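Alanine racemase (Oenococcus oeni PSU-1, PDB 3HUR) belongs to the alanine racemase family, whose chains join a TIM-type alpha/beta barrel to a separate beta-rich C-terminal domain. Local coordinates at residues P83-Y92 with D102-W112; G226-V234 with L245-V253. All blocks are in the same frame, centred on the assembly; numbering follows the deposited sequence.

Interaction 1 (P83-Y92 with D102-W112); sequences PIWVLGAWDY and DIVITIPSLAW
T106 OG1 is shared by two groups. W85 NE1 gives it a weak bond of 3.4 Å, arriving from the edge of the indole and in the ring plane. Y163 OH is its stronger partner. W85 has CG anti to its backbone N (chi1 171°), which lays the indole against V104. There V104 CG1 makes a CH-pi contact, 3.9 Å from the centroid of the W85 five-membered ring. L87 CD2 covers the opposite face.

The two strands pair in parallel. V104 N bonds to I84 O at 2.6 Å, and V86 N bonds to V104 O. On the other side of the sheet, V86 CG2 meets I103 CG2 at 3.5 Å, beside A72 of helix 69-77.

Beyond the strands an aromatic cluster forms. W112 NE1 donates to W90 O at 2.9 Å, nearly straight (168°) and in the indole plane. Y92 OH donates to a lone pair of W112 O at 2.6 Å, and Y92 CE1 lies over one W112 face. One bond fixes the indole through NE1, the other holds the backbone carbonyl. P108 CB sits over the W90 six-membered ring, 3.7 Å from its centroid. S109 OG caps the helix by accepting from W112 N. Strand 84-86, helix 95-100 and strand 103-107 make a beta-alpha-beta unit, the repeating element of a TIM-type barrel.

Interaction 2 (G226-V234 with L245-V253); sequences GQLISGVNV and LHLERIFSV. With SO4 (sulfate ion), chain B.
A short 3-10 turn after barrel strand 222-223 meets the chain that enters the long strand 251-263 of the mixed sheet, at the junction of the two folds. One hydrogen bond joins the backbones: I250 N donates to S230 O at 3.0 Å. It is fairly straight, but the donor lies above the carbonyl plane, not on a lone pair. I250 wraps the same turn with its side chain. Its CG2 reaches I229 O at 3.6 Å and also touches S230 O. Next to this, G231 takes a positive phi of 92° and has no side chain. The backbones therefore come close, with G231 CA 4.1 Å from R249 CA. G231 CA also makes a CA-H...O contact to E248 O at 3.3 Å.

The N-terminal end of the turn carries an anion site. Q227 N donates to SO4 O1 at 3.3 Å, almost straight at 170°, and G226 N gives SO4 O4 a weak bond. S206 OG also bonds to the sulfate. The ion probably comes from the crystallisation liquor; the turn, which follows the last strand of the TIM-type barrel, offers it two backbone N-H groups.

With CG between the backbone N and the carbonyl carbon (chi1 57°), F251 brings its ring edge back to the turn: V232 CG1 meets CE2 of F251 at 3.8 Å, near the ring plane, and S230 O lies at the same edge. R249 CG rests over one F251 face, and R249 NH1 donates to F251 O. At the other end, L228 CD1 and L247 CD1 touch at 3.9 Å, their side chains crossing at about a right angle. N22 of helix 16-30 bonds to both segments, through I229 O and E248 N.

The two contacts follow one another along the chain, their centres 29 Å apart and their nearest atoms about 9 Å. The centre of interaction 1, which is partly buried, lies about 22 Å from the centre of the chain. It joins neighbouring strands of one parallel sheet, then runs outward to an aromatic cluster where W90 packs on L3 of the second subunit. Interaction 2, its centre about 8 Å from that of the chain, is more buried, and no other chain touches it. It joins the loop after the last barrel strand to the start of strand 251-263 in the mixed sheet. Strand pairing and indoles dominate the first; one backbone bond, apolar packing with a phenyl edge, and a bound sulfate mark the second.

Interaction 1 (P83-Y92 with D102-W112)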
ATOM      1  N   PRO A  83      30.586  29.222   3.265  1.00 35.74           N
ATOM      2  CA  PRO A  83      31.171  28.197   2.373  1.00 34.78           C
ATOM      3  C   PRO A  83      30.298  26.928   2.338  1.00 33.87           C
ATOM      4  O   PRO A  83      29.659  26.578   3.317  1.00 32.93           O
ATOM      5  CB  PRO A  83      32.546  27.910   2.975  1.00 34.93           C
ATOM      6  CG  PRO A  83      32.548  28.596   4.368  1.00 35.53           C
ATOM      7  CD  PRO A  83      31.416  29.559   4.439  1.00 34.97           C
ATOM      8  N   ILE A  84      30.312  26.249   1.197  1.00 33.36           N
ATOM      9  CA  ILE A  84      29.488  25.094   0.950  1.00 32.35           C
ATOM     10  C   ILE A  84      30.348  24.005   0.421  1.00 32.34           C
ATOM     11  O   ILE A  84      31.235  24.236  -0.389  1.00 32.97           O
ATOM     12  CB  ILE A  84      28.400  25.373  -0.121  1.00 32.28           C
ATOM     13  CG1 ILE A  84      27.338  26.316   0.441  1.00 31.17           C
ATOM     14  CG2 ILE A  84      27.743  24.076  -0.547  1.00 30.09           C
ATOM     15  CD1 ILE A  84      26.790  27.282  -0.538  1.00 30.77           C
ATOM     16  N   TRP A  85      30.039  22.798   0.849  1.00 31.99           N
ATOM     17  CA  TRP A  85      30.873  21.658   0.568  1.00 32.25           C
ATOM     18  C   TRP A  85      29.944  20.615   0.013  1.00 32.79           C
ATOM     19  O   TRP A  85      28.991  20.220   0.660  1.00 32.53           O
ATOM     20  CB  TRP A  85      31.510  21.232   1.899  1.00 32.18           C
ATOM     21  CG  TRP A  85      32.264  19.953   1.958  1.00 31.58           C
ATOM     22  CD1 TRP A  85      32.562  19.089   0.933  1.00 32.66           C
ATOM     23  CD2 TRP A  85      32.879  19.413   3.131  1.00 29.05           C
ATOM     24  NE1 TRP A  85      33.284  18.023   1.427  1.00 32.37           N
ATOM     25  CE2 TRP A  85      33.496  18.220   2.771  1.00 28.98           C
ATOM     26  CE3 TRP A  85      32.928  19.821   4.466  1.00 29.05           C
ATOM     27  CZ2 TRP A  85      34.161  17.431   3.686  1.00 30.04           C
ATOM     28  CZ3 TRP A  85      33.586  19.035   5.371  1.00 29.88           C
ATOM     29  CH2 TRP A  85      34.199  17.855   4.978  1.00 29.65           C
ATOM     30  N   VAL A  86      30.216  20.195  -1.205  1.00 34.01           N
ATOM     31  CA  VAL A  86      29.423  19.206  -1.887  1.00 35.21           C
ATOM     32  C   VAL A  86      30.103  17.851  -1.765  1.00 36.51           C
ATOM     33  O   VAL A  86      31.293  17.738  -1.988  1.00 37.17           O
ATOM     34  CB  VAL A  86      29.233  19.634  -3.353  1.00 35.57           C
ATOM     35  CG1 VAL A  86      28.407  18.571  -4.151  1.00 34.67           C
ATOM     36  CG2 VAL A  86      28.557  20.984  -3.363  1.00 33.65           C
ATOM     37  N   LEU A  87      29.343  16.806  -1.444  1.00 38.52           N
ATOM     38  CA  LEU A  87      29.957  15.616  -0.867  1.00 39.72           C
ATOM     39  C   LEU A  87      30.551  14.587  -1.816  1.00 40.97           C
ATOM     40  O   LEU A  87      31.563  13.901  -1.424  1.00 42.91           O
ATOM     41  CB  LEU A  87      29.034  14.923   0.132  1.00 39.66           C
ATOM     42  CG  LEU A  87      29.100  15.529   1.530  1.00 40.53           C
ATOM     43  CD1 LEU A  87      28.232  14.723   2.486  1.00 41.60           C
ATOM     44  CD2 LEU A  87      30.534  15.568   2.032  1.00 41.15           C
ATOM     45  N   GLY A  88      29.983  14.441  -3.010  1.00 40.32           N
ATOM     46  CA  GLY A  88      30.424  13.355  -3.887  1.00 39.39           C
ATOM     47  C   GLY A  88      30.755  13.855  -5.266  1.00 39.82           C
ATOM     48  O   GLY A  88      30.627  13.124  -6.249  1.00 41.22           O
ATOM     49  N   ALA A  89      31.183  15.101  -5.355  1.00 39.10           N
ATOM     50  CA  ALA A  89      31.458  15.688  -6.630  1.00 39.27           C
ATOM     51  C   ALA A  89      32.940  16.135  -6.678  1.00 39.57           C
ATOM     52  O   ALA A  89      33.438  16.773  -5.758  1.00 38.56           O
ATOM     53  CB  ALA A  89      30.508  16.854  -6.877  1.00 38.46           C
ATOM     54  N   TRP A  90      33.633  15.754  -7.746  1.00 40.32           N
ATOM     55  CA  TRP A  90      35.019  16.093  -7.916  1.00 41.71           C
ATOM     56  C   TRP A  90      35.483  15.957  -9.351  1.00 43.69           C
ATOM     57  O   TRP A  90      36.655  15.712  -9.584  1.00 44.25           O
ATOM     58  CB  TRP A  90      35.893  15.239  -6.967  1.00 41.45           C
ATOM     59  CG  TRP A  90      35.653  13.803  -7.084  1.00 40.23           C
ATOM     60  CD1 TRP A  90      35.965  13.019  -8.145  1.00 42.29           C
ATOM     61  CD2 TRP A  90      35.046  12.951  -6.114  1.00 36.10           C
ATOM     62  NE1 TRP A  90      35.568  11.721  -7.902  1.00 42.82           N
ATOM     63  CE2 TRP A  90      35.008  11.658  -6.657  1.00 38.58           C
ATOM     64  CE3 TRP A  90      34.514  13.159  -4.849  1.00 37.74           C
ATOM     65  CZ2 TRP A  90      34.469  10.571  -5.977  1.00 38.75           C
ATOM     66  CZ3 TRP A  90      33.962  12.084  -4.165  1.00 37.68           C
ATOM     67  CH2 TRP A  90      33.940  10.805  -4.733  1.00 38.63           C
ATOM     68  N   ASP A  91      34.582  16.137 -10.317  1.00 46.19           N
ATOM     69  CA  ASP A  91      34.950  16.082 -11.740  1.00 48.06           C
ATOM     70  C   ASP A  91      35.872  17.218 -12.065  1.00 48.11           C
ATOM     71  O   ASP A  91      35.575  18.360 -11.766  1.00 48.95           O
ATOM     72  CB  ASP A  91      33.732  16.242 -12.655  1.00 49.07           C
ATOM     73  CG  ASP A  91      32.967  14.959 -12.860  1.00 52.62           C
ATOM     74  OD1 ASP A  91      33.572  13.860 -12.741  1.00 57.33           O
ATOM     75  OD2 ASP A  91      31.746  15.063 -13.156  1.00 56.33           O
ATOM     76  N   TYR A  92      36.965  16.912 -12.729  1.00 48.72           N
ATOM     77  CA  TYR A  92      37.920  17.931 -13.136  1.00 48.94           C
ATOM     78  C   TYR A  92      37.288  18.986 -14.006  1.00 49.64           C
ATOM     79  O   TYR A  92      37.770  20.122 -14.057  1.00 50.37           O
ATOM     80  CB  TYR A  92      39.048  17.295 -13.941  1.00 48.67           C
ATOM     81  CG  TYR A  92      40.030  16.429 -13.174  1.00 47.33           C
ATOM     82  CD1 TYR A  92      40.139  16.486 -11.788  1.00 46.34           C
ATOM     83  CD2 TYR A  92      40.887  15.576 -13.862  1.00 47.34           C
ATOM     84  CE1 TYR A  92      41.074  15.691 -11.114  1.00 47.58           C
ATOM     85  CE2 TYR A  92      41.811  14.797 -13.207  1.00 47.08           C
ATOM     86  CZ  TYR A  92      41.909  14.869 -11.843  1.00 47.64           C
ATOM     87  OH  TYR A  92      42.832  14.084 -11.215  1.00 51.11           O
ATOM     88  N   ASP A 102      32.901  29.160  -4.611  1.00 38.26           N
ATOM     89  CA  ASP A 102      33.457  28.902  -3.278  1.00 38.07           C
ATOM     90  C   ASP A 102      32.875  27.626  -2.679  1.00 37.24           C
ATOM     91  O   ASP A 102      32.268  27.643  -1.583  1.00 36.56           O
ATOM     92  CB  ASP A 102      33.156  30.065  -2.341  1.00 38.59           C
ATOM     93  CG  ASP A 102      33.809  29.889  -0.975  1.00 43.87           C
ATOM     94  OD1 ASP A 102      34.919  29.278  -0.959  1.00 49.25           O
ATOM     95  OD2 ASP A 102      33.245  30.354   0.078  1.00 47.54           O
ATOM     96  N   ILE A 103      33.015  26.538  -3.427  1.00 35.56           N
ATOM     97  CA  ILE A 103      32.515  25.260  -3.007  1.00 35.35           C
ATOM     98  C   ILE A 103      33.666  24.353  -2.657  1.00 35.33           C
ATOM     99  O   ILE A 103      34.577  24.159  -3.473  1.00 34.04           O
ATOM    100  CB  ILE A 103      31.692  24.578  -4.136  1.00 36.11           C
ATOM    101  CG1 ILE A 103      30.460  25.430  -4.472  1.00 35.70           C
ATOM    102  CG2 ILE A 103      31.315  23.147  -3.744  1.00 34.07           C
ATOM    103  CD1 ILE A 103      29.585  24.818  -5.534  1.00 38.23           C
ATOM    104  N   VAL A 104      33.615  23.796  -1.450  1.00 34.82           N
ATOM    105  CA  VAL A 104      34.596  22.836  -1.020  1.00 34.60           C
ATOM    106  C   VAL A 104      34.285  21.500  -1.638  1.00 34.76           C
ATOM    107  O   VAL A 104      33.147  21.108  -1.675  1.00 35.99           O
ATOM    108  CB  VAL A 104      34.556  22.654   0.507  1.00 34.71           C
ATOM    109  CG1 VAL A 104      35.526  21.540   0.944  1.00 34.30           C
ATOM    110  CG2 VAL A 104      34.842  23.957   1.212  1.00 33.70           C
ATOM    111  N   ILE A 105      35.298  20.766  -2.077  1.00 35.23           N
ATOM    112  CA  ILE A 105      35.106  19.408  -2.589  1.00 34.89           C
ATOM    113  C   ILE A 105      35.994  18.404  -1.834  1.00 35.74           C
ATOM    114  O   ILE A 105      36.944  18.789  -1.155  1.00 35.14           O
ATOM    115  CB  ILE A 105      35.324  19.313  -4.110  1.00 35.14           C
ATOM    116  CG1 ILE A 105      36.793  19.500  -4.503  1.00 35.12           C
ATOM    117  CG2 ILE A 105      34.434  20.348  -4.859  1.00 34.88           C
ATOM    118  CD1 ILE A 105      37.011  19.307  -5.986  1.00 33.04           C
ATOM    119  N   THR A 106      35.619  17.126  -1.914  1.00 36.26           N
ATOM    120  CA  THR A 106      36.322  16.044  -1.263  1.00 36.85           C
ATOM    121  C   THR A 106      37.436  15.532  -2.184  1.00 37.15           C
ATOM    122  O   THR A 106      37.270  15.470  -3.396  1.00 36.32           O
ATOM    123  CB  THR A 106      35.377  14.882  -0.871  1.00 36.65           C
ATOM    124  OG1 THR A 106      34.823  15.104   0.430  1.00 37.72           O
ATOM    125  CG2 THR A 106      36.111  13.591  -0.818  1.00 37.52           C
ATOM    126  N   ILE A 107      38.586  15.214  -1.591  1.00 37.79           N
ATOM    127  CA  ILE A 107      39.640  14.573  -2.320  1.00 39.06           C
ATOM    128  C   ILE A 107      39.385  13.086  -2.181  1.00 39.60           C
ATOM    129  O   ILE A 107      39.369  12.556  -1.067  1.00 39.71           O
ATOM    130  CB  ILE A 107      41.034  14.875  -1.770  1.00 39.50           C
ATOM    131  CG1 ILE A 107      41.291  16.377  -1.736  1.00 40.28           C
ATOM    132  CG2 ILE A 107      42.048  14.192  -2.664  1.00 38.83           C
ATOM    133  CD1 ILE A 107      42.691  16.768  -1.288  1.00 40.15           C
ATOM    134  N   PRO A 108      39.189  12.405  -3.306  1.00 40.13           N
ATOM    135  CA  PRO A 108      38.739  11.039  -3.232  1.00 41.46           C
ATOM    136  C   PRO A 108      39.841  10.001  -3.211  1.00 42.53           C
ATOM    137  O   PRO A 108      39.596   8.875  -2.760  1.00 42.71           O
ATOM    138  CB  PRO A 108      37.932  10.897  -4.526  1.00 41.41           C
ATOM    139  CG  PRO A 108      38.670  11.718  -5.469  1.00 40.09           C
ATOM    140  CD  PRO A 108      39.077  12.926  -4.674  1.00 39.96           C
ATOM    141  N   SER A 109      41.019  10.362  -3.740  1.00 43.84           N
ATOM    142  CA  SER A 109      42.128   9.415  -3.966  1.00 44.36           C
ATOM    143  C   SER A 109      43.435  10.159  -4.263  1.00 44.72           C
ATOM    144  O   SER A 109      43.392  11.254  -4.816  1.00 44.41           O
ATOM    145  CB  SER A 109      41.802   8.480  -5.152  1.00 44.04           C
ATOM    146  OG  SER A 109      42.240   9.048  -6.377  1.00 44.08           O
ATOM    147  N   LEU A 110      44.581   9.540  -3.944  1.00 45.28           N
ATOM    148  CA  LEU A 110      45.889  10.098  -4.324  1.00 45.60           C
ATOM    149  C   LEU A 110      46.018  10.315  -5.826  1.00 45.70           C
ATOM    150  O   LEU A 110      46.509  11.358  -6.272  1.00 45.50           O
ATOM    151  CB  LEU A 110      47.063   9.241  -3.817  1.00 45.84           C
ATOM    152  CG  LEU A 110      48.459   9.899  -3.960  1.00 46.33           C
ATOM    153  CD1 LEU A 110      48.565  11.131  -3.096  1.00 43.24           C
ATOM    154  CD2 LEU A 110      49.585   8.921  -3.631  1.00 46.40           C
ATOM    155  N   ALA A 111      45.567   9.358  -6.617  1.00 46.54           N
ATOM    156  CA  ALA A 111      45.613   9.532  -8.083  1.00 47.56           C
ATOM    157  C   ALA A 111      44.977  10.876  -8.538  1.00 48.15           C
ATOM    158  O   ALA A 111      45.562  11.641  -9.335  1.00 47.46           O
ATOM    159  CB  ALA A 111      44.948   8.344  -8.775  1.00 47.60           C
ATOM    160  N   TRP A 112      43.800  11.163  -7.983  1.00 48.91           N
ATOM    161  CA  TRP A 112      43.036  12.377  -8.305  1.00 49.50           C
ATOM    162  C   TRP A 112      43.855  13.645  -8.074  1.00 49.92           C
ATOM    163  O   TRP A 112      43.813  14.568  -8.872  1.00 49.62           O
ATOM    164  CB  TRP A 112      41.732  12.406  -7.468  1.00 49.58           C
ATOM    165  CG  TRP A 112      40.829  13.601  -7.719  1.00 49.40           C
ATOM    166  CD1 TRP A 112      39.728  13.638  -8.520  1.00 48.44           C
ATOM    167  CD2 TRP A 112      40.966  14.920  -7.168  1.00 48.37           C
ATOM    168  NE1 TRP A 112      39.175  14.887  -8.500  1.00 48.04           N
ATOM    169  CE2 TRP A 112      39.921  15.696  -7.689  1.00 47.42           C
ATOM    170  CE3 TRP A 112      41.888  15.525  -6.311  1.00 47.20           C
ATOM    171  CZ2 TRP A 112      39.757  17.028  -7.368  1.00 46.62           C
ATOM    172  CZ3 TRP A 112      41.723  16.849  -5.995  1.00 46.81           C
ATOM    173  CH2 TRP A 112      40.664  17.585  -6.517  1.00 46.88           C
TER
HETATM  174  O   HOH W   1      33.072  16.468  -3.392  1.00 25.94           O

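Interaction 2 (G226-V234 with L245-V253)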
ATOM      1  N   GLY A 226      23.805  16.642  11.026  1.00 31.57           N
ATOM      2  CA  GLY A 226      22.840  16.479   9.916  1.00 30.69           C
ATOM      3  C   GLY A 226      21.466  16.138  10.456  1.00 29.64           C
ATOM      4  O   GLY A 226      20.742  17.009  10.878  1.00 29.74           O
ATOM      5  N   GLN A 227      21.134  14.866  10.505  1.00 29.47           N
ATOM      6  CA  GLN A 227      19.790  14.466  10.847  1.00 29.89           C
ATOM      7  C   GLN A 227      19.297  15.017  12.143  1.00 29.66           C
ATOM      8  O   GLN A 227      18.070  15.123  12.340  1.00 30.34           O
ATOM      9  CB  GLN A 227      19.681  12.993  11.032  1.00 30.74           C
ATOM     10  CG  GLN A 227      19.806  12.176   9.858  1.00 33.60           C
ATOM     11  CD  GLN A 227      19.279  10.775  10.139  1.00 37.87           C
ATOM     12  OE1 GLN A 227      19.975   9.790   9.909  1.00 39.58           O
ATOM     13  NE2 GLN A 227      18.032  10.687  10.627  1.00 37.88           N
ATOM     14  N   LEU A 228      20.200  15.312  13.060  1.00 28.60           N
ATOM     15  CA  LEU A 228      19.769  15.758  14.368  1.00 28.54           C
ATOM     16  C   LEU A 228      19.234  17.175  14.321  1.00 28.45           C
ATOM     17  O   LEU A 228      18.679  17.671  15.331  1.00 27.66           O
ATOM     18  CB  LEU A 228      20.919  15.696  15.391  1.00 29.50           C
ATOM     19  CG  LEU A 228      22.017  16.782  15.372  1.00 29.56           C
ATOM     20  CD1 LEU A 228      21.564  18.110  15.901  1.00 29.32           C
ATOM     21  CD2 LEU A 228      23.192  16.279  16.217  1.00 31.60           C
ATOM     22  N   ILE A 229      19.465  17.866  13.210  1.00 28.18           N
ATOM     23  CA  ILE A 229      18.977  19.231  13.103  1.00 28.93           C
ATOM     24  C   ILE A 229      17.462  19.292  13.272  1.00 29.60           C
ATOM     25  O   ILE A 229      16.939  20.226  13.840  1.00 30.46           O
ATOM     26  CB  ILE A 229      19.320  19.841  11.762  1.00 29.02           C
ATOM     27  CG1 ILE A 229      20.848  20.101  11.677  1.00 30.98           C
ATOM     28  CG2 ILE A 229      18.532  21.085  11.612  1.00 26.78           C
ATOM     29  CD1 ILE A 229      21.398  20.494  10.262  1.00 28.77           C
ATOM     30  N   SER A 230      16.766  18.279  12.774  1.00 29.62           N
ATOM     31  CA  SER A 230      15.318  18.265  12.803  1.00 29.32           C
ATOM     32  C   SER A 230      14.770  17.936  14.167  1.00 29.97           C
ATOM     33  O   SER A 230      13.567  18.110  14.411  1.00 28.98           O
ATOM     34  CB  SER A 230      14.791  17.257  11.812  1.00 29.03           C
ATOM     35  OG  SER A 230      14.937  15.930  12.273  1.00 28.13           O
ATOM     36  N   GLY A 231      15.633  17.461  15.059  1.00 30.06           N
ATOM     37  CA  GLY A 231      15.219  17.144  16.422  1.00 30.84           C
ATOM     38  C   GLY A 231      14.781  15.698  16.624  1.00 31.98           C
ATOM     39  O   GLY A 231      14.289  15.311  17.701  1.00 32.00           O
ATOM     40  N   VAL A 232      14.922  14.880  15.596  1.00 33.23           N
ATOM     41  CA  VAL A 232      14.570  13.484  15.764  1.00 34.38           C
ATOM     42  C   VAL A 232      15.705  12.727  16.468  1.00 36.43           C
ATOM     43  O   VAL A 232      16.842  13.205  16.531  1.00 36.54           O
ATOM     44  CB  VAL A 232      14.320  12.757  14.409  1.00 34.03           C
ATOM     45  CG1 VAL A 232      13.221  13.434  13.631  1.00 33.38           C
ATOM     46  CG2 VAL A 232      15.612  12.615  13.615  1.00 30.80           C
ATOM     47  N   ASN A 233      15.374  11.516  16.933  1.00 38.53           N
ATOM     48  CA  ASN A 233      16.337  10.546  17.426  1.00 39.80           C
ATOM     49  C   ASN A 233      17.044   9.819  16.305  1.00 40.33           C
ATOM     50  O   ASN A 233      16.497   8.919  15.717  1.00 40.88           O
ATOM     51  CB  ASN A 233      15.636   9.509  18.309  1.00 40.29           C
ATOM     52  CG  ASN A 233      16.612   8.744  19.195  1.00 41.78           C
ATOM     53  OD1 ASN A 233      16.340   8.528  20.382  1.00 44.82           O
ATOM     54  ND2 ASN A 233      17.772   8.380  18.641  1.00 41.21           N
ATOM     55  N   VAL A 234      18.290  10.172  16.052  1.00 42.03           N
ATOM     56  CA  VAL A 234      19.120   9.507  15.016  1.00 43.40           C
ATOM     57  C   VAL A 234      19.376   7.955  15.128  1.00 43.83           C
ATOM     58  O   VAL A 234      19.708   7.305  14.141  1.00 42.52           O
ATOM     59  CB  VAL A 234      20.450  10.300  14.916  1.00 44.04           C
ATOM     60  CG1 VAL A 234      21.554   9.535  14.134  1.00 45.62           C
ATOM     61  CG2 VAL A 234      20.143  11.659  14.264  1.00 44.37           C
ATOM     62  N   LEU A 245      20.767  17.046  27.124  1.00 55.79           N
ATOM     63  CA  LEU A 245      20.768  17.691  25.816  1.00 54.44           C
ATOM     64  C   LEU A 245      19.327  17.934  25.443  1.00 53.95           C
ATOM     65  O   LEU A 245      18.509  17.007  25.456  1.00 54.20           O
ATOM     66  CB  LEU A 245      21.388  16.775  24.791  1.00 54.13           C
ATOM     67  CG  LEU A 245      21.519  17.320  23.382  1.00 53.13           C
ATOM     68  CD1 LEU A 245      22.584  18.392  23.348  1.00 51.37           C
ATOM     69  CD2 LEU A 245      21.870  16.173  22.472  1.00 51.79           C
ATOM     70  N   HIS A 246      18.994  19.169  25.104  1.00 53.01           N
ATOM     71  CA  HIS A 246      17.593  19.491  24.841  1.00 52.37           C
ATOM     72  C   HIS A 246      17.373  19.891  23.402  1.00 49.47           C
ATOM     73  O   HIS A 246      17.167  21.058  23.079  1.00 49.46           O
ATOM     74  CB  HIS A 246      17.103  20.559  25.825  1.00 53.29           C
ATOM     75  CG  HIS A 246      17.351  20.194  27.256  1.00 57.10           C
ATOM     76  ND1 HIS A 246      17.862  21.085  28.183  1.00 59.96           N
ATOM     77  CD2 HIS A 246      17.197  19.014  27.908  1.00 59.91           C
ATOM     78  CE1 HIS A 246      17.994  20.473  29.349  1.00 61.13           C
ATOM     79  NE2 HIS A 246      17.594  19.217  29.209  1.00 61.90           N
ATOM     80  N   LEU A 247      17.432  18.896  22.538  1.00 46.53           N
ATOM     81  CA  LEU A 247      17.111  19.118  21.150  1.00 44.90           C
ATOM     82  C   LEU A 247      15.597  19.303  21.041  1.00 44.03           C
ATOM     83  O   LEU A 247      14.832  18.600  21.678  1.00 44.66           O
ATOM     84  CB  LEU A 247      17.624  17.967  20.279  1.00 44.09           C
ATOM     85  CG  LEU A 247      19.163  17.959  20.098  1.00 41.43           C
ATOM     86  CD1 LEU A 247      19.646  16.926  19.060  1.00 37.01           C
ATOM     87  CD2 LEU A 247      19.718  19.338  19.733  1.00 37.41           C
ATOM     88  N   GLU A 248      15.169  20.295  20.278  1.00 42.55           N
ATOM     89  CA  GLU A 248      13.726  20.514  20.019  1.00 41.11           C
ATOM     90  C   GLU A 248      13.334  19.813  18.709  1.00 39.07           C
ATOM     91  O   GLU A 248      14.052  19.917  17.725  1.00 38.09           O
ATOM     92  CB  GLU A 248      13.449  22.029  19.926  1.00 41.12           C
ATOM     93  CG  GLU A 248      13.304  22.740  21.277  1.00 43.35           C
ATOM     94  CD  GLU A 248      13.626  24.257  21.244  1.00 48.37           C
ATOM     95  OE1 GLU A 248      13.676  24.875  20.157  1.00 48.65           O
ATOM     96  OE2 GLU A 248      13.825  24.856  22.338  1.00 54.26           O
ATOM     97  N   ARG A 249      12.210  19.102  18.695  1.00 38.10           N
ATOM     98  CA  ARG A 249      11.584  18.641  17.420  1.00 37.24           C
ATOM     99  C   ARG A 249      11.089  19.886  16.691  1.00 35.65           C
ATOM    100  O   ARG A 249      10.351  20.654  17.259  1.00 34.88           O
ATOM    101  CB  ARG A 249      10.437  17.641  17.648  1.00 37.30           C
ATOM    102  CG  ARG A 249       9.755  17.127  16.332  1.00 40.56           C
ATOM    103  CD  ARG A 249       8.597  16.094  16.564  1.00 43.71           C
ATOM    104  NE  ARG A 249       7.887  16.332  17.824  1.00 47.76           N
ATOM    105  CZ  ARG A 249       6.894  17.220  18.006  1.00 50.40           C
ATOM    106  NH1 ARG A 249       6.422  17.978  16.999  1.00 49.85           N
ATOM    107  NH2 ARG A 249       6.355  17.348  19.221  1.00 50.37           N
ATOM    108  N   ILE A 250      11.538  20.114  15.455  1.00 34.76           N
ATOM    109  CA  ILE A 250      11.285  21.384  14.796  1.00 33.85           C
ATOM    110  C   ILE A 250      10.051  21.382  13.909  1.00 33.19           C
ATOM    111  O   ILE A 250       9.582  22.441  13.500  1.00 33.23           O
ATOM    112  CB  ILE A 250      12.531  21.901  13.993  1.00 33.97           C
ATOM    113  CG1 ILE A 250      12.705  21.200  12.641  1.00 33.19           C
ATOM    114  CG2 ILE A 250      13.797  21.725  14.814  1.00 33.73           C
ATOM    115  CD1 ILE A 250      13.857  21.758  11.865  1.00 30.55           C
ATOM    116  N   PHE A 251       9.507  20.219  13.624  1.00 32.34           N
ATOM    117  CA  PHE A 251       8.441  20.127  12.621  1.00 31.95           C
ATOM    118  C   PHE A 251       7.179  19.594  13.280  1.00 32.17           C
ATOM    119  O   PHE A 251       7.267  18.937  14.294  1.00 31.59           O
ATOM    120  CB  PHE A 251       8.855  19.203  11.471  1.00 31.56           C
ATOM    121  CG  PHE A 251       9.211  17.837  11.931  1.00 29.49           C
ATOM    122  CD1 PHE A 251       8.270  16.859  11.998  1.00 27.47           C
ATOM    123  CD2 PHE A 251      10.485  17.569  12.386  1.00 29.58           C
ATOM    124  CE1 PHE A 251       8.592  15.584  12.473  1.00 30.77           C
ATOM    125  CE2 PHE A 251      10.820  16.316  12.868  1.00 30.23           C
ATOM    126  CZ  PHE A 251       9.876  15.313  12.918  1.00 30.55           C
ATOM    127  N   SER A 252       6.029  19.898  12.672  1.00 32.47           N
ATOM    128  CA  SER A 252       4.725  19.392  13.028  1.00 32.03           C
ATOM    129  C   SER A 252       3.942  19.205  11.743  1.00 31.85           C
ATOM    130  O   SER A 252       4.198  19.895  10.732  1.00 31.19           O
ATOM    131  CB  SER A 252       3.977  20.430  13.803  1.00 33.23           C
ATOM    132  OG  SER A 252       4.505  20.619  15.096  1.00 36.71           O
ATOM    133  N   VAL A 253       2.988  18.275  11.772  1.00 31.10           N
ATOM    134  CA  VAL A 253       2.007  18.194  10.725  1.00 29.99           C
ATOM    135  C   VAL A 253       0.768  18.862  11.338  1.00 30.64           C
ATOM    136  O   VAL A 253       0.375  18.564  12.475  1.00 30.28           O
ATOM    137  CB  VAL A 253       1.739  16.772  10.244  1.00 29.92           C
ATOM    138  CG1 VAL A 253       0.635  16.783   9.154  1.00 28.33           C
ATOM    139  CG2 VAL A 253       2.994  16.131   9.703  1.00 26.14           C
TER
HETATM  140  S   SO4 B 395      24.479  12.582  10.094  1.00 39.45           S
HETATM  141  O1  SO4 B 395      23.092  12.354   9.775  1.00 43.49           O
HETATM  142  O2  SO4 B 395      25.165  11.391  10.523  1.00 40.84           O
HETATM  143  O3  SO4 B 395      25.164  12.946   8.889  1.00 39.22           O
HETATM  144  O4  SO4 B 395      24.419  13.563  11.165  1.00 38.50           O